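Local coordinates for putative primary metabolism protein HVA1 (Cryptococcus neoformans, PDB 4P5N) that may play a role in primary metabolism and affects the virulence of this fungus in mammals, at residues V47-F55 / V63-T71; N12-Y20 / E29-T37. All blocks are in the same frame, centred on the assembly; numbering follows the deposited sequence.

In the fold
Contact 2 comes first along the chain and is complete before contact 1 begins; their centres lie about 9 Å apart. Each joins the arms of one beta hairpin, strands 18-23 and 26-36 for contact 2, strands 52-56 and 62-65 for contact 1. The hairpins share one antiparallel sheet, in which strands 26-36 and 52-56 are neighbours: Leu54 pairs through its backbone with Ala33 and Asp34. Val53 and Phe55 of contact 1 meet Val32 and Val19 of contact 2, so both feed the same apolar interior. The five-stranded sheet is consistent with the Tudor domain, of the SH3 clan, to which all four segments are assigned. Each contact supplies one residue to a different cadmium site, His65 (with Thr21) and Asp34 (with Glu41).

Contact 1. Residues V47-F55 / V63-T71; sequences VKNPPKVLF and VAHNPGTLT. With SO4 (sulfate ion), chain H; SO4 (sulfate ion), chain E; SO4 (sulfate ion), chain O.
The ammonium of Lys52 meets the amide of Asn66 where the two strands part, NZ donating to OD1 over 2.7 Å. The same nitrogen is bound by the carbonyl oxygens of Lys48 and Asn49 and by O4 of a sulfate, probably from the crystallisation liquor. Bends at chi2 (-68°) and chi4 (-77°) curl the lysine chain back toward this cluster. Asn66 uses its other end for anions: ND2 reaches O3 of that sulfate at 2.9 Å and O3 of a second one, which Thr69 OG1 also binds.

Beside this polar corner, Pro51 and Pro67 cross at about a right angle, CG to CG 3.6 Å. Further into the hairpin, Val63 CB sits over one face of the Phe55 ring, 4.2 Å from its centroid, while His65 CB lies at the ring edge. Leu54 CD2 presses on Ala64 CB at 3.5 Å, on the sheet face away from Phe55.

Four backbone bonds between Val53 and His65 and between Phe55 and Val63 fix the register. His65 ND1 donates in the ring plane to Asn66 O; this bond engages ND1 and holds the ring's rotation, which probably preorients NE2 for the cadmium ion bound with Thr21.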
ATOM      1  N   VAL A  47       6.251   0.392   0.947  1.00 13.65           N
ATOM      2  CA  VAL A  47       5.682   0.709  -0.363  1.00 13.33           C
ATOM      3  C   VAL A  47       6.763   0.607  -1.429  1.00 13.77           C
ATOM      4  O   VAL A  47       7.932   0.434  -1.103  1.00 15.86           O
ATOM      5  CB  VAL A  47       4.968   2.088  -0.399  1.00 12.14           C
ATOM      6  CG1 VAL A  47       3.864   2.130   0.656  1.00 14.90           C
ATOM      7  CG2 VAL A  47       5.939   3.238  -0.187  1.00 13.25           C
ATOM      8  N   LYS A  48       6.361   0.714  -2.690  1.00 14.74           N
ATOM      9  CA  LYS A  48       7.275   0.541  -3.819  1.00 13.41           C
ATOM     10  C   LYS A  48       7.180   1.724  -4.754  1.00 11.29           C
ATOM     11  O   LYS A  48       6.142   2.411  -4.802  1.00 10.73           O
ATOM     12  CB  LYS A  48       6.923  -0.721  -4.606  1.00 18.57           C
ATOM     13  CG  LYS A  48       7.063  -2.021  -3.835  1.00 24.19           C
ATOM     14  CD  LYS A  48       6.523  -3.203  -4.624  1.00 28.14           C
ATOM     15  CE  LYS A  48       7.560  -3.748  -5.590  1.00 36.02           C
ATOM     16  NZ  LYS A  48       7.241  -5.160  -5.919  1.00 38.75           N
ATOM     17  N   ASN A  49       8.250   1.929  -5.515  1.00 10.20           N
ATOM     18  CA  ASN A  49       8.272   2.865  -6.635  1.00  9.66           C
ATOM     19  C   ASN A  49       7.920   4.304  -6.214  1.00  9.11           C
ATOM     20  O   ASN A  49       6.859   4.845  -6.570  1.00  8.61           O
ATOM     21  CB  ASN A  49       7.322   2.362  -7.727  1.00  9.83           C
ATOM     22  CG  ASN A  49       7.247   3.292  -8.911  1.00  9.49           C
ATOM     23  OD1 ASN A  49       8.220   3.997  -9.238  1.00 10.11           O
ATOM     24  ND2 ASN A  49       6.095   3.305  -9.575  1.00 10.32           N
ATOM     25  N   PRO A  50       8.823   4.951  -5.472  1.00  9.00           N
ATOM     26  CA  PRO A  50       8.616   6.370  -5.177  1.00  9.87           C
ATOM     27  C   PRO A  50       8.690   7.218  -6.452  1.00  7.98           C
ATOM     28  O   PRO A  50       9.287   6.800  -7.457  1.00  9.60           O
ATOM     29  CB  PRO A  50       9.778   6.687  -4.219  1.00 11.19           C
ATOM     30  CG  PRO A  50      10.869   5.723  -4.632  1.00 11.45           C
ATOM     31  CD  PRO A  50      10.117   4.456  -4.967  1.00 10.04           C
ATOM     32  N   PRO A  51       8.061   8.397  -6.443  1.00  8.16           N
ATOM     33  CA  PRO A  51       7.337   8.967  -5.301  1.00  8.73           C
ATOM     34  C   PRO A  51       5.972   8.331  -5.032  1.00  8.32           C
ATOM     35  O   PRO A  51       5.277   7.878  -5.962  1.00  8.90           O
ATOM     36  CB  PRO A  51       7.176  10.445  -5.690  1.00  9.64           C
ATOM     37  CG  PRO A  51       7.147  10.441  -7.197  1.00  8.94           C
ATOM     38  CD  PRO A  51       8.115   9.321  -7.592  1.00  8.13           C
ATOM     39  N   LYS A  52       5.621   8.267  -3.750  1.00  9.20           N
ATOM     40  CA  LYS A  52       4.297   7.803  -3.337  1.00  8.64           C
ATOM     41  C   LYS A  52       3.699   8.772  -2.337  1.00  8.74           C
ATOM     42  O   LYS A  52       4.398   9.262  -1.450  1.00 10.60           O
ATOM     43  CB  LYS A  52       4.374   6.419  -2.689  1.00  9.84           C
ATOM     44  CG  LYS A  52       4.507   5.284  -3.678  1.00  9.20           C
ATOM     45  CD  LYS A  52       3.249   5.105  -4.515  1.00  9.98           C
ATOM     46  CE  LYS A  52       3.288   3.765  -5.225  1.00 10.93           C
ATOM     47  NZ  LYS A  52       4.194   3.776  -6.411  1.00 10.07           N
ATOM     48  N   VAL A  53       2.411   9.046  -2.504  1.00  7.90           N
ATOM     49  CA  VAL A  53       1.640   9.852  -1.570  1.00  8.80           C
ATOM     50  C   VAL A  53       0.865   8.852  -0.711  1.00  9.62           C
ATOM     51  O   VAL A  53       0.108   8.039  -1.226  1.00  9.53           O
ATOM     52  CB  VAL A  53       0.684  10.809  -2.327  1.00  8.56           C
ATOM     53  CG1 VAL A  53      -0.178  11.629  -1.369  1.00 11.37           C
ATOM     54  CG2 VAL A  53       1.474  11.774  -3.204  1.00 10.00           C
ATOM     55  N   LEU A  54       1.066   8.917   0.603  1.00  9.62           N
ATOM     56  CA  LEU A  54       0.378   8.024   1.532  1.00  9.46           C
ATOM     57  C   LEU A  54      -0.771   8.785   2.172  1.00  9.19           C
ATOM     58  O   LEU A  54      -0.557   9.856   2.742  1.00 10.25           O
ATOM     59  CB  LEU A  54       1.324   7.506   2.629  1.00 12.77           C
ATOM     60  CG  LEU A  54       2.679   6.902   2.223  1.00 17.13           C
ATOM     61  CD1 LEU A  54       3.325   6.114   3.358  1.00 18.48           C
ATOM     62  CD2 LEU A  54       2.626   6.064   0.957  1.00 17.69           C
ATOM     63  N   PHE A  55      -1.982   8.244   2.046  1.00  9.41           N
ATOM     64  CA  PHE A  55      -3.170   8.851   2.654  1.00  9.15           C
ATOM     65  C   PHE A  55      -4.181   7.800   3.054  1.00  8.80           C
ATOM     66  O   PHE A  55      -4.167   6.686   2.535  1.00 10.78           O
ATOM     67  CB  PHE A  55      -3.822   9.912   1.725  1.00 10.09           C
ATOM     68  CG  PHE A  55      -4.447   9.369   0.440  1.00  9.64           C
ATOM     69  CD1 PHE A  55      -3.669   9.050  -0.681  1.00 11.20           C
ATOM     70  CD2 PHE A  55      -5.834   9.261   0.324  1.00 10.17           C
ATOM     71  CE1 PHE A  55      -4.264   8.606  -1.867  1.00 11.27           C
ATOM     72  CE2 PHE A  55      -6.436   8.823  -0.852  1.00 10.57           C
ATOM     73  CZ  PHE A  55      -5.654   8.499  -1.955  1.00 11.09           C
ATOM     74  N   VAL A  63      -3.839   4.044   1.670  1.00  9.58           N
ATOM     75  CA  VAL A  63      -3.521   3.979   0.235  1.00 10.23           C
ATOM     76  C   VAL A  63      -2.144   4.605  -0.014  1.00  8.69           C
ATOM     77  O   VAL A  63      -1.766   5.595   0.613  1.00 10.14           O
ATOM     78  CB  VAL A  63      -4.600   4.733  -0.603  1.00 11.36           C
ATOM     79  CG1 VAL A  63      -4.265   4.756  -2.095  1.00 15.60           C
ATOM     80  CG2 VAL A  63      -5.973   4.117  -0.368  1.00 14.31           C
ATOM     81  N   ALA A  64      -1.375   4.010  -0.920  1.00  9.41           N
ATOM     82  CA  ALA A  64      -0.123   4.608  -1.383  1.00  9.77           C
ATOM     83  C   ALA A  64      -0.261   4.814  -2.884  1.00  9.12           C
ATOM     84  O   ALA A  64      -0.445   3.831  -3.634  1.00 11.99           O
ATOM     85  CB  ALA A  64       1.059   3.699  -1.075  1.00 10.65           C
ATOM     86  N   HIS A  65      -0.222   6.070  -3.332  1.00  8.63           N
ATOM     87  CA  HIS A  65      -0.540   6.364  -4.731  1.00  8.26           C
ATOM     88  C   HIS A  65       0.481   7.296  -5.365  1.00  8.58           C
ATOM     89  O   HIS A  65       0.980   8.217  -4.719  1.00  9.16           O
ATOM     90  CB  HIS A  65      -1.925   7.015  -4.808  1.00 10.24           C
ATOM     91  CG  HIS A  65      -2.581   6.924  -6.155  1.00 11.02           C
ATOM     92  ND1 HIS A  65      -2.234   7.728  -7.225  1.00 11.36           N
ATOM     93  CD2 HIS A  65      -3.581   6.128  -6.597  1.00 12.20           C
ATOM     94  CE1 HIS A  65      -2.991   7.428  -8.266  1.00 12.72           C
ATOM     95  NE2 HIS A  65      -3.825   6.466  -7.910  1.00 14.31           N
ATOM     96  N   ASN A  66       0.780   7.077  -6.640  1.00  8.06           N
ATOM     97  CA  ASN A  66       1.653   7.997  -7.346  1.00  8.22           C
ATOM     98  C   ASN A  66       1.058   9.413  -7.375  1.00  8.80           C
ATOM     99  O   ASN A  66      -0.139   9.573  -7.523  1.00  9.31           O
ATOM    100  CB  ASN A  66       1.836   7.508  -8.766  1.00  8.27           C
ATOM    101  CG  ASN A  66       2.552   6.179  -8.822  1.00  7.21           C
ATOM    102  OD1 ASN A  66       3.309   5.840  -7.920  1.00  9.26           O
ATOM    103  ND2 ASN A  66       2.348   5.439  -9.912  1.00 10.08           N
ATOM    104  N   PRO A  67       1.907  10.441  -7.270  1.00  9.16           N
ATOM    105  CA  PRO A  67       1.373  11.815  -7.186  1.00 10.20           C
ATOM    106  C   PRO A  67       0.836  12.333  -8.505  1.00  9.93           C
ATOM    107  O   PRO A  67      -0.097  13.131  -8.524  1.00 10.12           O
ATOM    108  CB  PRO A  67       2.598  12.644  -6.759  1.00  9.92           C
ATOM    109  CG  PRO A  67       3.791  11.808  -7.177  1.00  9.35           C
ATOM    110  CD  PRO A  67       3.354  10.379  -6.989  1.00  8.86           C
ATOM    111  N   GLY A  68       1.441  11.904  -9.605  1.00 10.88           N
ATOM    112  CA  GLY A  68       1.162  12.505 -10.907  1.00 12.80           C
ATOM    113  C   GLY A  68      -0.172  12.136 -11.512  1.00 14.58           C
ATOM    114  O   GLY A  68      -0.555  12.671 -12.552  1.00 19.39           O
ATOM    115  N   THR A  69      -0.893  11.226 -10.867  1.00 13.34           N
ATOM    116  CA  THR A  69      -2.205  10.800 -11.353  1.00 14.00           C
ATOM    117  C   THR A  69      -3.269  11.028 -10.291  1.00 13.93           C
ATOM    118  O   THR A  69      -4.384  10.505 -10.378  1.00 18.54           O
ATOM    119  CB  THR A  69      -2.197   9.315 -11.720  1.00 14.01           C
ATOM    120  OG1 THR A  69      -1.604   8.585 -10.635  1.00 15.47           O
ATOM    121  CG2 THR A  69      -1.384   9.110 -12.982  1.00 15.95           C
ATOM    122  N   LEU A  70      -2.944  11.804  -9.272  1.00 10.78           N
ATOM    123  CA  LEU A  70      -4.012  12.198  -8.381  1.00 10.12           C
ATOM    124  C   LEU A  70      -4.203  13.700  -8.414  1.00  8.13           C
ATOM    125  O   LEU A  70      -3.378  14.420  -8.978  1.00  9.17           O
ATOM    126  CB  LEU A  70      -3.839  11.629  -6.987  1.00 18.89           C
ATOM    127  CG  LEU A  70      -2.545  11.909  -6.263  1.00 14.63           C
ATOM    128  CD1 LEU A  70      -2.366  13.399  -5.972  1.00 18.15           C
ATOM    129  CD2 LEU A  70      -2.410  11.143  -4.952  1.00 16.74           C
ATOM    130  N   THR A  71      -5.300  14.165  -7.821  1.00  8.27           N
ATOM    131  CA  THR A  71      -5.590  15.595  -7.764  1.00  8.03           C
ATOM    132  C   THR A  71      -5.592  16.064  -6.324  1.00  8.45           C
ATOM    133  O   THR A  71      -6.241  15.449  -5.476  1.00  8.92           O
ATOM    134  CB  THR A  71      -6.940  15.914  -8.434  1.00  9.44           C
ATOM    135  OG1 THR A  71      -6.911  15.441  -9.778  1.00 10.42           O
ATOM    136  CG2 THR A  71      -7.239  17.432  -8.450  1.00 11.30           C
TER
HETATM  137  S   SO4 H 106       2.759   1.823  -9.110  1.00 16.05           S
HETATM  138  O1  SO4 H 106       2.174   0.536  -9.574  1.00 19.63           O
HETATM  139  O2  SO4 H 106       1.824   2.542  -8.203  1.00 18.63           O
HETATM  140  O3  SO4 H 106       3.128   2.669 -10.263  1.00 16.04           O
HETATM  141  O4  SO4 H 106       3.941   1.487  -8.283  1.00 16.25           O
HETATM  142  S   SO4 E 103      -1.098   5.420 -11.388  0.80 16.85           S
HETATM  143  O1  SO4 E 103      -0.647   4.304 -12.258  0.80 19.80           O
HETATM  144  O2  SO4 E 103      -2.296   5.987 -12.046  0.80 20.07           O
HETATM  145  O3  SO4 E 103      -0.044   6.493 -11.331  0.80 14.62           O
HETATM  146  O4  SO4 E 103      -1.529   4.863 -10.081  0.80 19.35           O
HETATM  147  S   SO4 O 106       8.121  -8.057  -4.727  0.80 22.68           S
HETATM  148  O1  SO4 O 106       8.506  -7.775  -6.126  0.80 26.53           O
HETATM  149  O2  SO4 O 106       6.857  -8.817  -4.735  0.80 23.86           O
HETATM  150  O3  SO4 O 106       7.874  -6.788  -4.019  0.80 27.38           O
HETATM  151  O4  SO4 O 106       9.171  -8.828  -4.021  0.80 21.14           O

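Contact 2. Residues N12-Y20 / E29-T37; sequences NINVGDTVY and EGQVADIVT. With CD (cadmium ion), chain D.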
ATOM      1  N   ASN A  12       1.842  21.676  -6.024  1.00 10.05           N
ATOM      2  CA  ASN A  12       2.597  21.097  -4.922  1.00 10.32           C
ATOM      3  C   ASN A  12       1.678  20.421  -3.910  1.00  9.82           C
ATOM      4  O   ASN A  12       0.685  21.022  -3.456  1.00 12.51           O
ATOM      5  CB  ASN A  12       3.433  22.184  -4.232  1.00 12.27           C
ATOM      6  CG  ASN A  12       4.475  22.805  -5.161  1.00 12.64           C
ATOM      7  OD1 ASN A  12       5.022  22.126  -6.036  1.00 11.64           O
ATOM      8  ND2 ASN A  12       4.784  24.086  -4.953  1.00 16.32           N
ATOM      9  N   ILE A  13       2.011  19.187  -3.539  1.00 10.65           N
ATOM     10  CA  ILE A  13       1.205  18.441  -2.578  1.00 10.98           C
ATOM     11  C   ILE A  13       1.830  18.575  -1.195  1.00 12.35           C
ATOM     12  O   ILE A  13       3.018  18.368  -1.033  1.00 15.36           O
ATOM     13  CB  ILE A  13       1.098  16.939  -2.952  1.00 10.86           C
ATOM     14  CG1 ILE A  13       0.496  16.762  -4.360  1.00 10.22           C
ATOM     15  CG2 ILE A  13       0.310  16.183  -1.874  1.00 13.37           C
ATOM     16  CD1 ILE A  13       0.688  15.367  -4.935  1.00 11.94           C
ATOM     17  N   ASN A  14       1.016  18.928  -0.204  1.00 14.29           N
ATOM     18  CA  ASN A  14       1.485  19.077   1.165  1.00 17.63           C
ATOM     19  C   ASN A  14       0.811  18.057   2.059  1.00 14.52           C
ATOM     20  O   ASN A  14      -0.352  17.689   1.830  1.00 16.91           O
ATOM     21  CB  ASN A  14       1.175  20.483   1.686  1.00 18.02           C
ATOM     22  CG  ASN A  14       1.872  21.566   0.895  1.00 22.46           C
ATOM     23  OD1 ASN A  14       3.064  21.461   0.577  1.00 29.02           O
ATOM     24  ND2 ASN A  14       1.137  22.628   0.581  1.00 34.14           N
ATOM     25  N   VAL A  15       1.534  17.623   3.090  1.00 15.63           N
ATOM     26  CA  VAL A  15       0.946  16.824   4.161  1.00 15.32           C
ATOM     27  C   VAL A  15      -0.254  17.577   4.741  1.00 16.83           C
ATOM     28  O   VAL A  15      -0.189  18.787   4.951  1.00 18.06           O
ATOM     29  CB  VAL A  15       1.991  16.470   5.236  1.00 19.46           C
ATOM     30  CG1 VAL A  15       1.318  15.887   6.470  1.00 22.16           C
ATOM     31  CG2 VAL A  15       3.013  15.496   4.656  1.00 21.43           C
ATOM     32  N   GLY A  16      -1.360  16.850   4.917  1.00 15.65           N
ATOM     33  CA  GLY A  16      -2.629  17.404   5.375  1.00 15.68           C
ATOM     34  C   GLY A  16      -3.591  17.823   4.274  1.00 14.52           C
ATOM     35  O   GLY A  16      -4.754  18.120   4.550  1.00 15.28           O
ATOM     36  N   ASP A  17      -3.128  17.850   3.019  1.00 14.41           N
ATOM     37  CA  ASP A  17      -4.013  18.210   1.906  1.00 13.24           C
ATOM     38  C   ASP A  17      -4.946  17.055   1.583  1.00 13.04           C
ATOM     39  O   ASP A  17      -4.592  15.874   1.746  1.00 13.52           O
ATOM     40  CB  ASP A  17      -3.231  18.514   0.614  1.00 15.31           C
ATOM     41  CG  ASP A  17      -2.461  19.837   0.659  1.00 14.75           C
ATOM     42  OD1 ASP A  17      -2.534  20.561   1.664  1.00 18.57           O
ATOM     43  OD2 ASP A  17      -1.769  20.160  -0.351  1.00 16.10           O
ATOM     44  N   THR A  18      -6.136  17.394   1.100  1.00 12.14           N
ATOM     45  CA  THR A  18      -7.042  16.385   0.580  1.00 12.29           C
ATOM     46  C   THR A  18      -6.650  16.040  -0.843  1.00  9.40           C
ATOM     47  O   THR A  18      -6.600  16.925  -1.696  1.00 11.44           O
ATOM     48  CB  THR A  18      -8.499  16.875   0.550  1.00 12.95           C
ATOM     49  OG1 THR A  18      -8.884  17.337   1.850  1.00 17.12           O
ATOM     50  CG2 THR A  18      -9.424  15.739   0.144  1.00 15.39           C
ATOM     51  N   VAL A  19      -6.379  14.753  -1.086  1.00  9.57           N
ATOM     52  CA  VAL A  19      -6.101  14.253  -2.441  1.00  9.24           C
ATOM     53  C   VAL A  19      -7.213  13.309  -2.905  1.00  8.24           C
ATOM     54  O   VAL A  19      -7.950  12.756  -2.086  1.00  9.08           O
ATOM     55  CB  VAL A  19      -4.711  13.585  -2.562  1.00  8.92           C
ATOM     56  CG1 VAL A  19      -3.623  14.633  -2.400  1.00 10.89           C
ATOM     57  CG2 VAL A  19      -4.546  12.421  -1.575  1.00  9.34           C
ATOM     58  N   TYR A  20      -7.299  13.106  -4.218  1.00  8.37           N
ATOM     59  CA  TYR A  20      -8.395  12.380  -4.843  1.00  7.37           C
ATOM     60  C   TYR A  20      -7.878  11.591  -6.042  1.00  7.65           C
ATOM     61  O   TYR A  20      -7.124  12.113  -6.856  1.00  9.27           O
ATOM     62  CB  TYR A  20      -9.444  13.397  -5.329  1.00  8.55           C
ATOM     63  CG  TYR A  20     -10.532  12.831  -6.211  1.00  8.63           C
ATOM     64  CD1 TYR A  20     -10.352  12.708  -7.604  1.00 10.20           C
ATOM     65  CD2 TYR A  20     -11.757  12.445  -5.667  1.00 10.35           C
ATOM     66  CE1 TYR A  20     -11.353  12.203  -8.413  1.00 10.60           C
ATOM     67  CE2 TYR A  20     -12.771  11.940  -6.474  1.00 11.61           C
ATOM     68  CZ  TYR A  20     -12.567  11.817  -7.843  1.00 11.78           C
ATOM     69  OH  TYR A  20     -13.571  11.319  -8.643  1.00 13.51           O
ATOM     70  N   GLU A  29     -10.290   9.213  -1.618  1.00  8.13           N
ATOM     71  CA  GLU A  29     -10.151  10.610  -1.242  1.00  9.59           C
ATOM     72  C   GLU A  29      -9.856  10.723   0.246  1.00  9.95           C
ATOM     73  O   GLU A  29     -10.546  10.103   1.054  1.00 11.72           O
ATOM     74  CB  GLU A  29     -11.446  11.361  -1.562  1.00 10.38           C
ATOM     75  CG  GLU A  29     -11.425  12.827  -1.161  1.00 14.37           C
ATOM     76  CD  GLU A  29     -12.695  13.566  -1.556  1.00 15.25           C
ATOM     77  OE1 GLU A  29     -13.345  13.172  -2.551  1.00 17.56           O
ATOM     78  OE2 GLU A  29     -13.057  14.558  -0.875  1.00 20.68           O
ATOM     79  N   GLY A  30      -8.834  11.491   0.611  1.00  9.43           N
ATOM     80  CA  GLY A  30      -8.478  11.657   2.036  1.00 11.42           C
ATOM     81  C   GLY A  30      -7.250  12.531   2.206  1.00 11.95           C
ATOM     82  O   GLY A  30      -6.704  13.056   1.227  1.00 12.83           O
ATOM     83  N   GLN A  31      -6.800  12.694   3.442  1.00 14.53           N
ATOM     84  CA  GLN A  31      -5.749  13.663   3.700  1.00 16.58           C
ATOM     85  C   GLN A  31      -4.386  12.996   3.677  1.00 14.57           C
ATOM     86  O   GLN A  31      -4.207  11.887   4.207  1.00 17.50           O
ATOM     87  CB  GLN A  31      -5.981  14.448   5.015  1.00 22.66           C
ATOM     88  CG  GLN A  31      -6.893  15.671   4.852  1.00 23.46           C
ATOM     89  CD  GLN A  31      -8.322  15.269   4.587  1.00 22.72           C
ATOM     90  OE1 GLN A  31      -8.841  15.407   3.481  1.00 21.39           O
ATOM     91  NE2 GLN A  31      -8.951  14.701   5.604  1.00 25.50           N
ATOM     92  N   VAL A  32      -3.442  13.675   3.032  1.00 14.63           N
ATOM     93  CA  VAL A  32      -2.071  13.203   2.923  1.00 15.39           C
ATOM     94  C   VAL A  32      -1.427  13.073   4.316  1.00 15.71           C
ATOM     95  O   VAL A  32      -1.405  14.043   5.097  1.00 18.23           O
ATOM     96  CB  VAL A  32      -1.239  14.136   2.014  1.00 12.97           C
ATOM     97  CG1 VAL A  32       0.195  13.636   1.935  1.00 14.13           C
ATOM     98  CG2 VAL A  32      -1.850  14.195   0.603  1.00 13.77           C
ATOM     99  N   ALA A  33      -0.910  11.878   4.613  1.00 15.11           N
ATOM    100  CA  ALA A  33      -0.153  11.621   5.845  1.00 14.63           C
ATOM    101  C   ALA A  33       1.344  11.739   5.648  1.00 14.61           C
ATOM    102  O   ALA A  33       2.075  12.114   6.579  1.00 18.43           O
ATOM    103  CB  ALA A  33      -0.495  10.257   6.417  1.00 16.41           C
ATOM    104  N   ASP A  34       1.803  11.398   4.444  1.00 13.73           N
ATOM    105  CA  ASP A  34       3.225  11.371   4.170  1.00 15.76           C
ATOM    106  C   ASP A  34       3.475  11.355   2.668  1.00 12.29           C
ATOM    107  O   ASP A  34       2.644  10.899   1.888  1.00 13.99           O
ATOM    108  CB  ASP A  34       3.843  10.122   4.810  1.00 19.57           C
ATOM    109  CG  ASP A  34       5.308  10.283   5.139  1.00 24.87           C
ATOM    110  OD1 ASP A  34       5.928  11.315   4.777  1.00 27.28           O
ATOM    111  OD2 ASP A  34       5.858   9.348   5.760  1.00 31.88           O
ATOM    112  N   ILE A  35       4.631  11.879   2.283  1.00 13.63           N
ATOM    113  CA  ILE A  35       5.080  11.885   0.907  1.00 13.19           C
ATOM    114  C   ILE A  35       6.458  11.239   0.919  1.00 14.68           C
ATOM    115  O   ILE A  35       7.392  11.743   1.545  1.00 18.23           O
ATOM    116  CB  ILE A  35       5.131  13.325   0.366  1.00 16.09           C
ATOM    117  CG1 ILE A  35       3.728  13.945   0.404  1.00 14.80           C
ATOM    118  CG2 ILE A  35       5.674  13.345  -1.050  1.00 18.86           C
ATOM    119  CD1 ILE A  35       3.680  15.432   0.157  1.00 19.97           C
ATOM    120  N   VAL A  36       6.559  10.101   0.255  1.00 11.47           N
ATOM    121  CA  VAL A  36       7.763   9.284   0.244  1.00 12.29           C
ATOM    122  C   VAL A  36       8.498   9.526  -1.074  1.00 13.99           C
ATOM    123  O   VAL A  36       7.901   9.394  -2.160  1.00 13.33           O
ATOM    124  CB  VAL A  36       7.366   7.802   0.349  1.00 14.30           C
ATOM    125  CG1 VAL A  36       8.569   6.914   0.195  1.00 15.64           C
ATOM    126  CG2 VAL A  36       6.679   7.530   1.671  1.00 15.42           C
ATOM    127  N   THR A  37       9.774   9.909  -1.002  1.00 12.46           N
ATOM    128  CA  THR A  37      10.487  10.304  -2.231  1.00 13.02           C
ATOM    129  C   THR A  37      11.799   9.584  -2.494  1.00 13.21           C
ATOM    130  O   THR A  37      12.474   9.906  -3.463  1.00 17.19           O
ATOM    131  CB  THR A  37      10.799  11.813  -2.282  1.00 15.13           C
ATOM    132  OG1 THR A  37      11.567  12.179  -1.135  1.00 20.06           O
ATOM    133  CG2 THR A  37       9.525  12.642  -2.326  1.00 18.13           C
TER
HETATM  134 CD    CD D 102       8.218  10.728   5.735  0.50 23.34          CD
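Thr18 OG1 donates to Gln31 OE1 over an unusually short 2.5 Å, with OG1 lying 33° out of the plane of the Gln31 side-chain carbonyl. The two side chains run alongside each other; a bend at chi2 (70°) turns the glutamine amide back toward Thr18 OG1. Gln31 CG itself lies 3.3 Å from Gly16 O. On the same sheet face, Thr18 CG2 packs on Glu29 CG, and Glu29 OE1 approaches CD2 at the edge of the Tyr20 ring while forming a salt bridge with Lys27.

Val19 and Gly30 exchange both backbone bonds of a hydrogen-bonded antiparallel pair in the hairpin 18-23/26-36 of the Tudor family domain. Just before the first strand, a type II turn from Asn14 to Asp17 reverses the chain, with Gly16 at a positive phi. Gly16 N binds Val32 O at 2.8 Å, Val32 N binds Asp17 O, and Asp17 OD2 accepts Asn14 N from above the carboxylate plane. Val32 is thereby gripped at both ends of its backbone, and its CG2 fits against Val19 CG1 (3.5 Å) and Ile13 CG2 (3.8 Å).

A classic beta bulge at Ala33 and Asp34 adds a residue opposite Leu54 within the continuing strand. Past it, Ile35 CD1 lies 3.2 Å from Ile13 O and also packs on Ile13 CG2, whereas both carboxylate oxygens of Asp34 bind a cadmium ion that Glu41 also ligates, and Lys45 donates to OD2.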